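Local structure of phage tail sheath protein (3HXL) at residues 145-150 / 161-167; 133-137 / 156-161; 117-123 / 169-175. The protein probably polymerises into the contractile tail sheath of a phage or phage-like particle. All coordinates share one frame; numbering follows the deposited sequence.

Contact 1 (145-150 / 161-167); sequences QTVSDI and FSGTGAL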
loop_
_atom_site.group_PDB
_atom_site.type_symbol
_atom_site.label_atom_id
_atom_site.label_comp_id
_atom_site.label_asym_id
_atom_site.label_seq_id
_atom_site.Cartn_x
_atom_site.Cartn_y
_atom_site.Cartn_z
ATOM N N GLN A 145 -30.774 19.899 8.584
ATOM C CA GLN A 145 -31.418 20.613 7.493
ATOM C C GLN A 145 -32.838 21.013 7.884
ATOM O O GLN A 145 -33.618 20.186 8.360
ATOM C CB GLN A 145 -31.458 19.730 6.242
ATOM C CG GLN A 145 -30.089 19.405 5.661
ATOM C CD GLN A 145 -30.176 18.509 4.443
ATOM O OE1 GLN A 145 -30.960 18.765 3.523
ATOM N NE2 GLN A 145 -29.362 17.456 4.418
ATOM N N THR A 146 -33.162 22.286 7.689
ATOM C CA THR A 146 -34.492 22.791 8.001
ATOM C C THR A 146 -35.248 22.884 6.688
ATOM O O THR A 146 -34.886 23.662 5.808
ATOM C CB THR A 146 -34.429 24.184 8.655
ATOM O OG1 THR A 146 -33.672 24.103 9.868
ATOM C CG2 THR A 146 -35.833 24.683 8.981
ATOM N N VAL A 147 -36.293 22.079 6.553
ATOM C CA VAL A 147 -37.064 22.067 5.322
ATOM C C VAL A 147 -38.562 22.077 5.576
ATOM O O VAL A 147 -39.013 21.947 6.715
ATOM C CB VAL A 147 -36.720 20.826 4.484
ATOM C CG1 VAL A 147 -35.251 20.861 4.086
ATOM C CG2 VAL A 147 -37.009 19.568 5.287
ATOM N N SER A 148 -39.326 22.233 4.502
ATOM C CA SER A 148 -40.780 22.252 4.582
ATOM C C SER A 148 -41.316 20.842 4.366
ATOM O O SER A 148 -42.290 20.433 4.998
ATOM C CB SER A 148 -41.354 23.180 3.509
ATOM O OG SER A 148 -40.921 24.515 3.692
ATOM N N ASP A 149 -40.667 20.105 3.471
ATOM C CA ASP A 149 -41.075 18.747 3.142
ATOM C C ASP A 149 -39.878 17.887 2.736
ATOM O O ASP A 149 -38.729 18.329 2.804
ATOM C CB ASP A 149 -42.092 18.778 2.001
ATOM C CG ASP A 149 -41.651 19.669 0.855
ATOM O OD1 ASP A 149 -40.489 19.544 0.413
ATOM O OD2 ASP A 149 -42.466 20.498 0.392
ATOM N N ILE A 150 -40.158 16.659 2.307
ATOM C CA ILE A 150 -39.113 15.731 1.890
ATOM C C ILE A 150 -38.338 16.245 0.679
ATOM O O ILE A 150 -37.123 16.069 0.583
ATOM C CB ILE A 150 -39.706 14.356 1.534
ATOM C CG1 ILE A 150 -40.359 13.737 2.769
ATOM C CG2 ILE A 150 -38.611 13.443 0.992
ATOM C CD1 ILE A 150 -41.108 12.456 2.486
ATOM N N PHE A 161 -31.798 10.618 1.100
ATOM C CA PHE A 161 -33.212 10.722 1.446
ATOM C C PHE A 161 -34.070 10.324 0.254
ATOM O O PHE A 161 -33.784 10.706 -0.881
ATOM C CB PHE A 161 -33.545 12.154 1.864
ATOM C CG PHE A 161 -32.796 12.619 3.076
ATOM C CD1 PHE A 161 -33.145 12.164 4.341
ATOM C CD2 PHE A 161 -31.727 13.499 2.950
ATOM C CE1 PHE A 161 -32.443 12.585 5.467
ATOM C CE2 PHE A 161 -31.015 13.927 4.070
ATOM C CZ PHE A 161 -31.372 13.470 5.329
ATOM N N SER A 162 -35.118 9.550 0.511
ATOM C CA SER A 162 -36.012 9.110 -0.553
ATOM C C SER A 162 -37.466 9.171 -0.097
ATOM O O SER A 162 -37.756 9.174 1.100
ATOM C CB SER A 162 -35.665 7.680 -0.986
ATOM O OG SER A 162 -35.777 6.774 0.098
ATOM N N GLY A 163 -38.376 9.212 -1.064
ATOM C CA GLY A 163 -39.790 9.278 -0.747
ATOM C C GLY A 163 -40.404 10.552 -1.281
ATOM O O GLY A 163 -39.737 11.346 -1.945
ATOM N N THR A 164 -41.682 10.759 -0.991
ATOM C CA THR A 164 -42.371 11.952 -1.466
ATOM C C THR A 164 -43.483 12.363 -0.509
ATOM O O THR A 164 -44.013 11.538 0.233
ATOM C CB THR A 164 -42.969 11.712 -2.868
ATOM O OG1 THR A 164 -43.819 12.810 -3.228
ATOM C CG2 THR A 164 -43.766 10.420 -2.891
ATOM N N GLY A 165 -43.825 13.647 -0.522
ATOM C CA GLY A 165 -44.880 14.128 0.349
ATOM C C GLY A 165 -44.401 14.847 1.595
ATOM O O GLY A 165 -43.310 15.417 1.624
ATOM N N ALA A 166 -45.221 14.803 2.638
ATOM C CA ALA A 166 -44.912 15.477 3.888
ATOM C C ALA A 166 -44.092 14.656 4.867
ATOM O O ALA A 166 -44.122 13.424 4.866
ATOM C CB ALA A 166 -46.200 15.929 4.556
ATOM N N LEU A 167 -43.371 15.369 5.721
ATOM C CA LEU A 167 -42.539 14.752 6.735
ATOM C C LEU A 167 -43.343 14.486 8.001
ATOM O O LEU A 167 -44.385 15.106 8.236
ATOM C CB LEU A 167 -41.359 15.665 7.068
ATOM C CG LEU A 167 -40.276 15.827 5.995
ATOM C CD1 LEU A 167 -39.486 17.104 6.252
ATOM C CD2 LEU A 167 -39.357 14.608 5.998
HETATM O O HOH W 1 -44.061 18.249 5.232
#
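I150 and L167 close one end of the tail sheath beta-sandwich domain, where the chain leaving strand 140-147 meets the loop that follows strand 159-162. The I150 side chain lies within the curve of that loop and meets mostly its backbone. CB faces the carbonyl O of G165, and CG1 packs on L167 CD2 at 3.5 Å, tighter than usual for two carbons. The branch CG2, anti to the backbone N, turns to the carbonyl O of G163 at 3.8 Å, while the tip CD1 lies 3.8 Å from T164 O. The backbone N of I150 adds a weak hydrogen bond to G165 O, long at 3.5 Å though nearly straight (166°). The other L167 methyl, CD1, touches V147 CG2 at 3.6 Å, the side chains crossing at about a right angle. Nearer the strand's middle, Q145 NE2 approaches F161 CE2 obliquely, amide and ring planes 86° apart; this NE2 is hydrogen-bonded to A154 O and D143 OD2. L103 of strand 103-107 touches I150, F161 and L167. A water bridging the two backbones accepts from L167 N at 3.0 Å and donates to S148 O at 2.8 Å.

Contact 2 (133-137 / 156-161); sequences VSTLV and NDWVIF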
loop_
_atom_site.group_PDB
_atom_site.type_symbol
_atom_site.label_atom_id
_atom_site.label_comp_id
_atom_site.label_asym_id
_atom_site.label_seq_id
_atom_site.Cartn_x
_atom_site.Cartn_y
_atom_site.Cartn_z
ATOM N N VAL A 133 -34.471 18.341 10.261
ATOM C CA VAL A 133 -34.068 16.959 10.024
ATOM C C VAL A 133 -32.579 16.818 10.303
ATOM O O VAL A 133 -31.738 17.351 9.577
ATOM C CB VAL A 133 -34.360 16.526 8.569
ATOM C CG1 VAL A 133 -34.035 15.046 8.389
ATOM C CG2 VAL A 133 -35.816 16.791 8.239
ATOM N N SER A 134 -32.258 16.101 11.370
ATOM C CA SER A 134 -30.869 15.917 11.746
ATOM C C SER A 134 -30.407 14.479 11.575
ATOM O O SER A 134 -31.171 13.530 11.774
ATOM C CB SER A 134 -30.665 16.377 13.191
ATOM O OG SER A 134 -30.947 17.761 13.313
ATOM N N THR A 135 -29.147 14.332 11.186
ATOM C CA THR A 135 -28.548 13.021 10.997
ATOM C C THR A 135 -27.529 12.835 12.114
ATOM O O THR A 135 -26.578 13.611 12.238
ATOM C CB THR A 135 -27.832 12.922 9.629
ATOM O OG1 THR A 135 -28.762 13.228 8.586
ATOM C CG2 THR A 135 -27.284 11.520 9.410
ATOM N N LEU A 136 -27.747 11.815 12.936
ATOM C CA LEU A 136 -26.853 11.528 14.047
ATOM C C LEU A 136 -26.032 10.278 13.802
ATOM O O LEU A 136 -26.518 9.295 13.238
ATOM C CB LEU A 136 -27.642 11.352 15.347
ATOM C CG LEU A 136 -28.097 12.605 16.108
ATOM C CD1 LEU A 136 -28.958 13.482 15.228
ATOM C CD2 LEU A 136 -28.856 12.172 17.350
ATOM N N VAL A 137 -24.781 10.333 14.234
ATOM C CA VAL A 137 -23.854 9.216 14.112
ATOM C C VAL A 137 -23.255 9.020 15.496
ATOM O O VAL A 137 -22.549 9.895 16.001
ATOM C CB VAL A 137 -22.731 9.523 13.108
ATOM C CG1 VAL A 137 -21.756 8.359 13.049
ATOM C CG2 VAL A 137 -23.326 9.785 11.732
ATOM N N ASN A 156 -26.568 13.956 2.263
ATOM C CA ASN A 156 -25.387 14.427 2.981
ATOM C C ASN A 156 -24.291 13.373 2.862
ATOM O O ASN A 156 -24.424 12.430 2.084
ATOM C CB ASN A 156 -25.712 14.727 4.452
ATOM C CG ASN A 156 -26.356 13.556 5.170
ATOM O OD1 ASN A 156 -25.829 12.446 5.183
ATOM N ND2 ASN A 156 -27.500 13.812 5.794
ATOM N N ASP A 157 -23.208 13.520 3.618
ATOM C CA ASP A 157 -22.116 12.557 3.522
ATOM C C ASP A 157 -22.429 11.215 4.178
ATOM O O ASP A 157 -21.634 10.277 4.093
ATOM C CB ASP A 157 -20.830 13.128 4.132
ATOM C CG ASP A 157 -20.421 14.450 3.513
ATOM O OD1 ASP A 157 -20.578 14.621 2.284
ATOM O OD2 ASP A 157 -19.923 15.321 4.260
ATOM N N TRP A 158 -23.589 11.107 4.817
ATOM C CA TRP A 158 -23.946 9.863 5.492
ATOM C C TRP A 158 -25.150 9.106 4.952
ATOM O O TRP A 158 -25.155 7.875 4.951
ATOM C CB TRP A 158 -24.170 10.127 6.974
ATOM C CG TRP A 158 -22.939 10.540 7.679
ATOM C CD1 TRP A 158 -22.497 11.813 7.893
ATOM C CD2 TRP A 158 -21.972 9.669 8.269
ATOM N NE1 TRP A 158 -21.310 11.790 8.593
ATOM C CE2 TRP A 158 -20.967 10.486 8.838
ATOM C CE3 TRP A 158 -21.862 8.278 8.381
ATOM C CZ2 TRP A 158 -19.859 9.953 9.503
ATOM C CZ3 TRP A 158 -20.760 7.748 9.043
ATOM C CH2 TRP A 158 -19.774 8.587 9.599
ATOM N N VAL A 159 -26.174 9.832 4.513
ATOM C CA VAL A 159 -27.373 9.180 4.003
ATOM C C VAL A 159 -27.994 9.836 2.780
ATOM O O VAL A 159 -27.675 10.974 2.422
ATOM C CB VAL A 159 -28.475 9.105 5.083
ATOM C CG1 VAL A 159 -27.963 8.361 6.303
ATOM C CG2 VAL A 159 -28.932 10.507 5.462
ATOM N N ILE A 160 -28.893 9.086 2.151
ATOM C CA ILE A 160 -29.628 9.531 0.978
ATOM C C ILE A 160 -31.098 9.527 1.386
ATOM O O ILE A 160 -31.581 8.552 1.962
ATOM C CB ILE A 160 -29.449 8.557 -0.217
ATOM C CG1 ILE A 160 -27.972 8.479 -0.624
ATOM C CG2 ILE A 160 -30.309 9.009 -1.386
ATOM C CD1 ILE A 160 -27.403 9.784 -1.145
ATOM N N PHE A 161 -31.798 10.618 1.100
ATOM C CA PHE A 161 -33.212 10.722 1.446
ATOM C C PHE A 161 -34.070 10.324 0.254
ATOM O O PHE A 161 -33.784 10.706 -0.881
ATOM C CB PHE A 161 -33.545 12.154 1.864
ATOM C CG PHE A 161 -32.796 12.619 3.076
ATOM C CD1 PHE A 161 -33.145 12.164 4.341
ATOM C CD2 PHE A 161 -31.727 13.499 2.950
ATOM C CE1 PHE A 161 -32.443 12.585 5.467
ATOM C CE2 PHE A 161 -31.015 13.927 4.070
ATOM C CZ PHE A 161 -31.372 13.470 5.329
#
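V137 lies over a face of the W158 indole in the core of the beta-sandwich, where strand 131-137 of one sheet looks across at strand 159-162 and the turn leading into it. V137 CG2 stands 3.8 Å from the centroid of the six-membered ring and 14° off its normal, a CH-pi contact. With chi1 at 178°, CG1 is anti to the backbone N and reaches the outer part of the same ring, 4.0 Å from W158 CH2. T135 meets the turn: its OG1 receives a weak, bent hydrogen bond from N156 ND2 (3.1 Å), the two side chains approaching from opposite directions; ND2 also bonds to D143 OD2 of strand 140-147. N156 OD1 accepts from W158 N at 2.6 Å, in the carbonyl plane, and from V159 N at 2.7 Å, tilted 30° from it, forming an Asx turn and a wider Asx motif that fix the amide's rotation. T135 and V159 meet tip to tip, and V133 CG1 approaches the F161 ring obliquely, 4.1 Å from CE1. Around this layer, I117 of strand 117-123 touches T135 and V159, L142 touches V137 and W158, and V105 of strand 103-107 touches V159 and F161.

Contact 3 (117-123 / 169-175); sequences ITLVIQE and ETAGAPL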
loop_
_atom_site.group_PDB
_atom_site.type_symbol
_atom_site.label_atom_id
_atom_site.label_comp_id
_atom_site.label_asym_id
_atom_site.label_seq_id
_atom_site.Cartn_x
_atom_site.Cartn_y
_atom_site.Cartn_z
ATOM N N ILE A 117 -26.181 5.150 12.577
ATOM C CA ILE A 117 -26.829 6.379 12.142
ATOM C C ILE A 117 -28.252 6.418 12.682
ATOM O O ILE A 117 -28.945 5.401 12.707
ATOM C CB ILE A 117 -26.879 6.462 10.605
ATOM C CG1 ILE A 117 -25.479 6.218 10.029
ATOM C CG2 ILE A 117 -27.385 7.838 10.174
ATOM C CD1 ILE A 117 -25.428 6.207 8.514
ATOM N N THR A 118 -28.682 7.594 13.120
ATOM C CA THR A 118 -30.033 7.756 13.642
ATOM C C THR A 118 -30.659 9.028 13.095
ATOM O O THR A 118 -30.029 10.087 13.075
ATOM C CB THR A 118 -30.043 7.821 15.185
ATOM O OG1 THR A 118 -29.548 6.588 15.720
ATOM C CG2 THR A 118 -31.462 8.049 15.703
ATOM N N LEU A 119 -31.903 8.909 12.646
ATOM C CA LEU A 119 -32.637 10.040 12.093
ATOM C C LEU A 119 -33.465 10.728 13.173
ATOM O O LEU A 119 -34.085 10.071 14.006
ATOM C CB LEU A 119 -33.568 9.564 10.977
ATOM C CG LEU A 119 -34.593 10.588 10.484
ATOM C CD1 LEU A 119 -33.889 11.691 9.717
ATOM C CD2 LEU A 119 -35.624 9.897 9.606
ATOM N N VAL A 120 -33.461 12.056 13.145
ATOM C CA VAL A 120 -34.224 12.859 14.090
ATOM C C VAL A 120 -34.978 13.934 13.308
ATOM O O VAL A 120 -34.374 14.714 12.564
ATOM C CB VAL A 120 -33.299 13.535 15.133
ATOM C CG1 VAL A 120 -34.115 14.452 16.044
ATOM C CG2 VAL A 120 -32.593 12.472 15.968
ATOM N N ILE A 121 -36.301 13.953 13.465
ATOM C CA ILE A 121 -37.161 14.921 12.783
ATOM C C ILE A 121 -38.039 15.612 13.822
ATOM O O ILE A 121 -38.909 14.992 14.433
ATOM C CB ILE A 121 -38.067 14.228 11.730
ATOM C CG1 ILE A 121 -37.202 13.505 10.696
ATOM C CG2 ILE A 121 -38.936 15.261 11.022
ATOM C CD1 ILE A 121 -38.004 12.703 9.687
ATOM N N GLN A 122 -37.790 16.899 14.026
ATOM C CA GLN A 122 -38.540 17.676 14.996
ATOM C C GLN A 122 -39.029 18.975 14.374
ATOM O O GLN A 122 -38.325 19.607 13.582
ATOM C CB GLN A 122 -37.656 17.979 16.213
ATOM C CG GLN A 122 -37.226 16.738 16.986
ATOM C CD GLN A 122 -38.333 16.177 17.862
ATOM O OE1 GLN A 122 -38.690 16.772 18.879
ATOM N NE2 GLN A 122 -38.887 15.033 17.466
ATOM N N GLU A 123 -40.251 19.363 14.726
ATOM C CA GLU A 123 -40.827 20.595 14.214
ATOM C C GLU A 123 -39.898 21.737 14.607
ATOM O O GLU A 123 -39.400 21.780 15.733
ATOM C CB GLU A 123 -42.215 20.803 14.820
ATOM C CG GLU A 123 -42.871 22.126 14.472
ATOM C CD GLU A 123 -44.209 22.294 15.167
ATOM O OE1 GLU A 123 -45.129 21.499 14.879
ATOM O OE2 GLU A 123 -44.335 23.213 16.001
ATOM N N GLU A 169 -42.664 13.687 12.321
ATOM C CA GLU A 169 -41.677 13.783 13.394
ATOM C C GLU A 169 -41.217 12.437 13.938
ATOM O O GLU A 169 -41.863 11.412 13.739
ATOM C CB GLU A 169 -42.230 14.606 14.559
ATOM C CG GLU A 169 -42.257 16.105 14.330
ATOM C CD GLU A 169 -42.646 16.866 15.587
ATOM O OE1 GLU A 169 -43.779 16.670 16.075
ATOM O OE2 GLU A 169 -41.813 17.651 16.089
ATOM N N THR A 170 -40.083 12.459 14.628
ATOM C CA THR A 170 -39.530 11.269 15.259
ATOM C C THR A 170 -38.444 11.699 16.229
ATOM O O THR A 170 -37.569 12.492 15.885
ATOM C CB THR A 170 -38.934 10.267 14.229
ATOM O OG1 THR A 170 -38.324 9.176 14.929
ATOM C CG2 THR A 170 -37.894 10.938 13.343
ATOM N N ALA A 171 -38.519 11.190 17.453
ATOM C CA ALA A 171 -37.539 11.523 18.474
ATOM C C ALA A 171 -36.234 10.808 18.157
ATOM O O ALA A 171 -35.157 11.274 18.517
ATOM C CB ALA A 171 -38.053 11.101 19.852
ATOM N N GLY A 172 -36.339 9.676 17.470
ATOM C CA GLY A 172 -35.152 8.920 17.121
ATOM C C GLY A 172 -35.500 7.678 16.337
ATOM O O GLY A 172 -36.180 6.787 16.846
ATOM N N ALA A 173 -35.036 7.626 15.092
ATOM C CA ALA A 173 -35.287 6.489 14.220
ATOM C C ALA A 173 -33.960 5.990 13.661
ATOM O O ALA A 173 -33.526 6.415 12.593
ATOM C CB ALA A 173 -36.214 6.897 13.083
ATOM N N PRO A 174 -33.292 5.089 14.392
ATOM C CA PRO A 174 -32.005 4.527 13.970
ATOM C C PRO A 174 -32.141 3.695 12.702
ATOM O O PRO A 174 -33.126 2.981 12.524
ATOM C CB PRO A 174 -31.593 3.672 15.169
ATOM C CG PRO A 174 -32.245 4.371 16.328
ATOM C CD PRO A 174 -33.612 4.673 15.768
ATOM N N LEU A 175 -31.162 3.797 11.810
ATOM C CA LEU A 175 -31.204 3.007 10.588
ATOM C C LEU A 175 -30.804 1.589 10.980
ATOM O O LEU A 175 -30.019 1.402 11.906
ATOM C CB LEU A 175 -30.230 3.564 9.545
ATOM C CG LEU A 175 -30.641 4.822 8.772
ATOM C CD1 LEU A 175 -30.653 6.041 9.682
ATOM C CD2 LEU A 175 -29.661 5.033 7.622
#
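An antiparallel beta ladder interrupted by a beta bulge joins strand 117-123 to strand 170-174, within this chain an outermost strand of the four-stranded sheet in the beta-sandwich domain. L119 and A173 form a hydrogen-bonded pair: A173 N reaches L119 O at 2.8 Å in the carbonyl plane, whereas L119 N approaches A173 O from well above the A173 carbonyl plane, 62° out of it. Beyond the bulge, I121 pairs with T170 instead, and T170 N donates at 2.8 Å to a lone pair of I121 O. The register shifts by one residue between these pairs, as the chain turns a corner at A171. The non-hydrogen-bonded pair T118 and P174 has its side chains side by side, OG1 of T118 lying 3.5 Å from CG of P174. L119, I121, T170 and A173 turn to the opposite face, where V98 and V100 of strand 97-100 touch A173 and L103 touches both L119 and I121. There T170 CG2 sits between its backbone N and carbonyl carbon and packs 3.7 Å from I121 CB. On the face of T118 and P174, the Q122 side chain bends at chi2 (-77°), bringing NE2 back to a weak bond with T170 O. The far end is closed by a side chain: extended beyond CG, E169 places OE2 on E123 N at 2.7 Å, the N-H meeting the carboxylate's anti side 33° out of its plane.

Of the segments in contact, strand 117-123 comes first, and the chain runs on through strand 131-137 to strand 140-147; these three, with strand 170-174 beyond 117-123, make one antiparallel sheet. Contact 3 closes the longest loop, 45 residues between its segments, and brackets the other two, which close loops of 10 (contact 1) and 18 residues (contact 2). Contacts 1 and 2 cross along the chain; both use strand 159-162 of the opposing three-stranded sheet and share F161. They therefore tie the two sheets together, whereas contact 3 completes one sheet edge. Probable backbone hydrogen bonds link them: V133 N to Q145 O between contacts 2 and 1, T118 N to L136 O between contacts 3 and 2.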